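Local coordinates for methionine import ATP-binding protein metN 2 (Enterococcus faecalis, PDB 2QSW) that forms the C-terminal NIL domain, a small ACT-like alpha/beta module, of an ATP-binding subunit belonging to an ABC-type import system, at residues V12-E15 against M16-Q19; A82-E85 against G86-L90. All blocks are in the same frame, centred on the assembly; numbering follows the deposited sequence. Where two conformers were deposited one is given.

Contact 1 of 2, residues V12-E15 against M16-Q19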
loop_
_atom_site.group_PDB
_atom_site.type_symbol
_atom_site.label_atom_id
_atom_site.label_comp_id
_atom_site.label_asym_id
_atom_site.label_seq_id
_atom_site.Cartn_x
_atom_site.Cartn_y
_atom_site.Cartn_z
ATOM N N VAL A 12 -13.045 -12.798 -3.105
ATOM C CA VAL A 12 -13.076 -11.550 -3.909
ATOM C C VAL A 12 -12.878 -10.463 -2.867
ATOM O O VAL A 12 -13.738 -10.232 -2.027
ATOM C CB VAL A 12 -14.387 -11.362 -4.680
ATOM C CG1 VAL A 12 -14.513 -9.933 -5.237
ATOM C CG2 VAL A 12 -14.463 -12.386 -5.811
ATOM N N VAL A 13 -11.703 -9.837 -2.877
ATOM C CA VAL A 13 -11.330 -8.950 -1.772
ATOM C C VAL A 13 -12.345 -7.830 -1.567
ATOM O O VAL A 13 -12.468 -7.326 -0.471
ATOM C CB VAL A 13 -9.902 -8.356 -1.947
ATOM C CG1 VAL A 13 -8.865 -9.472 -1.920
ATOM C CG2 VAL A 13 -9.802 -7.474 -3.219
ATOM N N GLU A 14 -13.051 -7.399 -2.633
ATOM C CA GLU A 14 -13.996 -6.293 -2.466
ATOM C C GLU A 14 -15.148 -6.681 -1.541
ATOM O O GLU A 14 -15.721 -5.813 -0.912
ATOM C CB GLU A 14 -14.511 -5.699 -3.785
ATOM C CG GLU A 14 -13.451 -4.960 -4.552
ATOM C CD GLU A 14 -12.584 -5.860 -5.413
ATOM O OE1 GLU A 14 -12.810 -7.088 -5.502
ATOM O OE2 GLU A 14 -11.668 -5.323 -6.064
ATOM N N GLU A 15 -15.371 -7.971 -1.341
ATOM C CA GLU A 15 -16.363 -8.393 -0.326
ATOM C C GLU A 15 -15.933 -8.015 1.113
ATOM O O GLU A 15 -16.757 -7.699 1.978
ATOM C CB GLU A 15 -16.679 -9.853 -0.465
ATOM C CG GLU A 15 -17.391 -10.115 -1.730
ATOM C CD GLU A 15 -17.845 -11.526 -1.817
ATOM O OE1 GLU A 15 -18.869 -11.862 -1.169
ATOM O OE2 GLU A 15 -17.167 -12.318 -2.516
HETATM N N MSE A 16 -14.633 -8.009 1.367
HETATM C CA MSE A 16 -14.136 -7.510 2.632
HETATM C C MSE A 16 -14.377 -6.025 2.771
HETATM O O MSE A 16 -14.831 -5.571 3.818
HETATM C CB MSE A 16 -12.640 -7.779 2.789
HETATM C CG MSE A 16 -12.283 -9.227 2.678
HETATM SE SE MSE A 16 -10.358 -9.472 2.838
HETATM C CE MSE A 16 -10.243 -11.331 2.333
ATOM N N LEU A 17 -14.133 -5.257 1.693
ATOM C CA LEU A 17 -14.394 -3.820 1.724
ATOM C C LEU A 17 -15.876 -3.523 1.927
ATOM O O LEU A 17 -16.273 -2.564 2.615
ATOM C CB LEU A 17 -13.924 -3.184 0.412
ATOM C CG LEU A 17 -12.411 -3.215 0.164
ATOM C CD1 LEU A 17 -12.078 -2.886 -1.278
ATOM C CD2 LEU A 17 -11.746 -2.233 1.119
ATOM N N GLU A 18 -16.692 -4.390 1.356
ATOM C CA GLU A 18 -18.110 -4.227 1.481
ATOM C C GLU A 18 -18.551 -4.431 2.926
ATOM O O GLU A 18 -19.409 -3.672 3.427
ATOM C CB GLU A 18 -18.792 -5.209 0.532
ATOM C CG GLU A 18 -20.298 -5.010 0.381
ATOM C CD GLU A 18 -20.963 -6.134 -0.379
ATOM O OE1 GLU A 18 -20.344 -7.230 -0.434
ATOM O OE2 GLU A 18 -22.116 -5.934 -0.871
ATOM N N GLN A 19 -18.017 -5.447 3.610
ATOM C CA GLN A 19 -18.489 -5.747 4.959
ATOM C C GLN A 19 -17.828 -4.916 6.051
ATOM O O GLN A 19 -18.390 -4.787 7.151
ATOM C CB GLN A 19 -18.320 -7.229 5.288
ATOM C CG GLN A 19 -19.048 -8.144 4.339
ATOM C CD GLN A 19 -20.518 -7.792 4.193
ATOM O OE1 GLN A 19 -20.987 -7.421 3.103
ATOM N NE2 GLN A 19 -21.241 -7.851 5.304
HETATM O O HOH W 1 -20.329 -10.185 0.106
#
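Leu17 lays its CD1 methyl alongside the aliphatic part of Glu14, 4.1 Å from Glu14 CG, the two chains running alongside one another off one flank of a short alpha-helix. This is an i to i+3 contact in helix 13-19, a two-turn helix near the N-terminus that leads toward strand 24-31 of the ACT-like fold. Both first torsions set CG beside the backbone N, but the Glu14 chain then bends at chi2 (84°), folding its carboxylate back along the helix toward its start while CG stays against the leucine.

Along the backbone, Val13 O receives the amide of Met16, a selenomethionine, at 2.9 Å in an i to i+3 bond. A weak bond from Leu17 N to the same oxygen is the first of the i to i+4 type. Firmer i to i+4 bonds come next, with Glu18 N to Glu14 O at 2.8 Å and Gln19 N to Glu15 O at 3.1 Å.

The selenomethionine carries its extended chain to Ile54, Gln55 and Ile25 of the strands, and together with Val13 and Leu17 it touches Ile97. These apolar residues therefore turn one face of the helix to the sheet, whereas the glutamates stand at the surface. There, Glu15 and Glu18 bring like charges near each other, their OE1 atoms 4.9 Å apart. Glu18 reaches back because its CG lies anti to the backbone N (chi1 -171°) and the chain runs on extended. One water separates the two carboxylates and probably eases their repulsion, donating to Glu15 OE1 at 2.6 Å and to Glu18 OE1 at 3.0 Å.

Contact 2 of 2, residues A82-E85 against G86-L90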
loop_
_atom_site.group_PDB
_atom_site.type_symbol
_atom_site.label_atom_id
_atom_site.label_comp_id
_atom_site.label_asym_id
_atom_site.label_seq_id
_atom_site.Cartn_x
_atom_site.Cartn_y
_atom_site.Cartn_z
ATOM N N ALA A 82 0.958 5.148 8.944
ATOM C CA ALA A 82 2.203 4.930 9.682
ATOM C C ALA A 82 2.264 3.465 10.165
ATOM O O ALA A 82 3.340 2.853 10.160
ATOM C CB ALA A 82 2.304 5.885 10.843
ATOM N N ALA A 83 1.122 2.913 10.605
ATOM C CA ALA A 83 1.074 1.521 11.097
ATOM C C ALA A 83 1.387 0.550 9.962
ATOM O O ALA A 83 2.104 -0.450 10.130
ATOM C CB ALA A 83 -0.294 1.198 11.701
ATOM N N ILE A 84 0.873 0.861 8.773
ATOM C CA ILE A 84 1.119 0.028 7.619
ATOM C C ILE A 84 2.618 0.027 7.263
ATOM O O ILE A 84 3.211 -1.033 7.047
ATOM C CB ILE A 84 0.265 0.509 6.404
ATOM C CG1 ILE A 84 -1.231 0.230 6.651
ATOM C CG2 ILE A 84 0.791 -0.121 5.108
ATOM C CD1 ILE A 84 -2.165 0.939 5.639
ATOM N N GLU A 85 3.232 1.211 7.166
ATOM C CA GLU A 85 4.698 1.255 6.903
ATOM C C GLU A 85 5.449 0.623 8.076
ATOM O O GLU A 85 6.488 -0.046 7.864
ATOM C CB GLU A 85 5.170 2.686 6.643
ATOM C CG GLU A 85 6.590 2.813 6.146
ATOM C CD GLU A 85 6.898 2.040 4.890
ATOM O OE1 GLU A 85 5.980 1.767 4.086
ATOM O OE2 GLU A 85 8.109 1.729 4.723
ATOM N N GLY A 86 4.947 0.802 9.305
ATOM C CA GLY A 86 5.552 0.170 10.483
ATOM C C GLY A 86 5.652 -1.345 10.341
ATOM O O GLY A 86 6.723 -1.949 10.551
ATOM N N LEU A 87 4.543 -1.968 9.950
ATOM C CA LEU A 87 4.504 -3.402 9.648
ATOM C C LEU A 87 5.563 -3.777 8.637
ATOM O O LEU A 87 6.319 -4.740 8.815
ATOM C CB LEU A 87 3.103 -3.801 9.166
ATOM C CG LEU A 87 2.027 -3.903 10.279
ATOM C CD1 LEU A 87 0.622 -3.887 9.680
ATOM C CD2 LEU A 87 2.280 -5.149 11.205
ATOM N N ARG A 88 5.653 -3.010 7.550
ATOM C CA ARG A 88 6.640 -3.310 6.508
ATOM C C ARG A 88 8.051 -3.261 7.059
ATOM O O ARG A 88 8.878 -4.118 6.757
ATOM C CB ARG A 88 6.514 -2.324 5.361
ATOM C CG ARG A 88 5.271 -2.590 4.533
ATOM C CD ARG A 88 4.969 -1.425 3.637
ATOM N NE ARG A 88 3.787 -1.663 2.829
ATOM C CZ ARG A 88 3.116 -0.708 2.204
ATOM N NH1 ARG A 88 3.535 0.548 2.277
ATOM N NH2 ARG A 88 2.034 -1.009 1.503
ATOM N N LYS A 89 8.333 -2.262 7.873
ATOM C CA LYS A 89 9.674 -2.093 8.464
ATOM C C LYS A 89 10.008 -3.208 9.456
ATOM O O LYS A 89 11.171 -3.599 9.610
ATOM C CB LYS A 89 9.802 -0.717 9.113
ATOM C CG LYS A 89 9.800 0.424 8.048
ATOM C CD LYS A 89 9.867 1.845 8.674
ATOM C CE LYS A 89 8.563 2.226 9.399
ATOM N NZ LYS A 89 8.534 3.607 9.850
ATOM N N LEU A 90 8.974 -3.715 10.126
ATOM C CA LEU A 90 9.059 -4.899 10.985
ATOM C C LEU A 90 9.089 -6.213 10.170
ATOM O O LEU A 90 9.030 -7.287 10.771
ATOM C CB LEU A 90 7.905 -4.918 11.992
ATOM C CG LEU A 90 7.937 -3.738 12.994
ATOM C CD1 LEU A 90 6.629 -3.779 13.818
ATOM C CD2 LEU A 90 9.209 -3.771 13.871
HETATM O O HOH W 2 5.794 3.988 10.539
#
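This is an intrahelical contact in the last turns of helix 77-89, a largely buried helix of the ACT-like fold, where an i to i+3 salt bridge runs beside i to i+4 packing. Arg88 NH1 donates to Glu85 OE1 at 3.3 Å, a long but straight bond (166°) made at the edge of the guanidinium, in its plane; the carboxylate plane is turned 69° from it. Ile84 CG2 sits over the centre of one guanidinium face, 3.8 Å from Arg88 CZ. Arg88 NH2 also bonds to Thr94 O, which in this conformer steadies the group. With Glu85 CG anti to the backbone N (chi1 -170°), that carbon rests 3.8 Å from Lys89 CE. Glu85 OE2 and Lys89 NZ form salt bridges with Lys24 and Glu77 of the second subunit, respectively. Lys89 NZ also donates to a water that in turn donates to Ala82 O. That carbonyl also accepts Gly86 N at 2.7 Å. On the inner side, Ile84 packs on Val26, Thr94 and Val96 of the sheet, and Leu87 bridges from Leu28 and Thr94 to Ile39 and Ile43 of helix 39-47, whose Tyr47 touches Ala82 and Ala83.

Contact 1 comes first along the chain and contact 2 near its end, and the two lie on opposite sides of the chain's centre, their own centres 23 Å apart and their nearest atoms about 11 Å apart. Each is confined to a single helix, 13-19 for the first and 77-89 for the second, and the antiparallel sheet connects them: both helices rest side chains on strand 24-31. Contact 2 shares its layer with helix 39-47 and also meets the second subunit, whereas no other chain of the assembly touches contact 1. Helix 13-19 thus lies at the surface, with its apolar face on the sheet, while helix 77-89 belongs to both the domain core and the dimer interface.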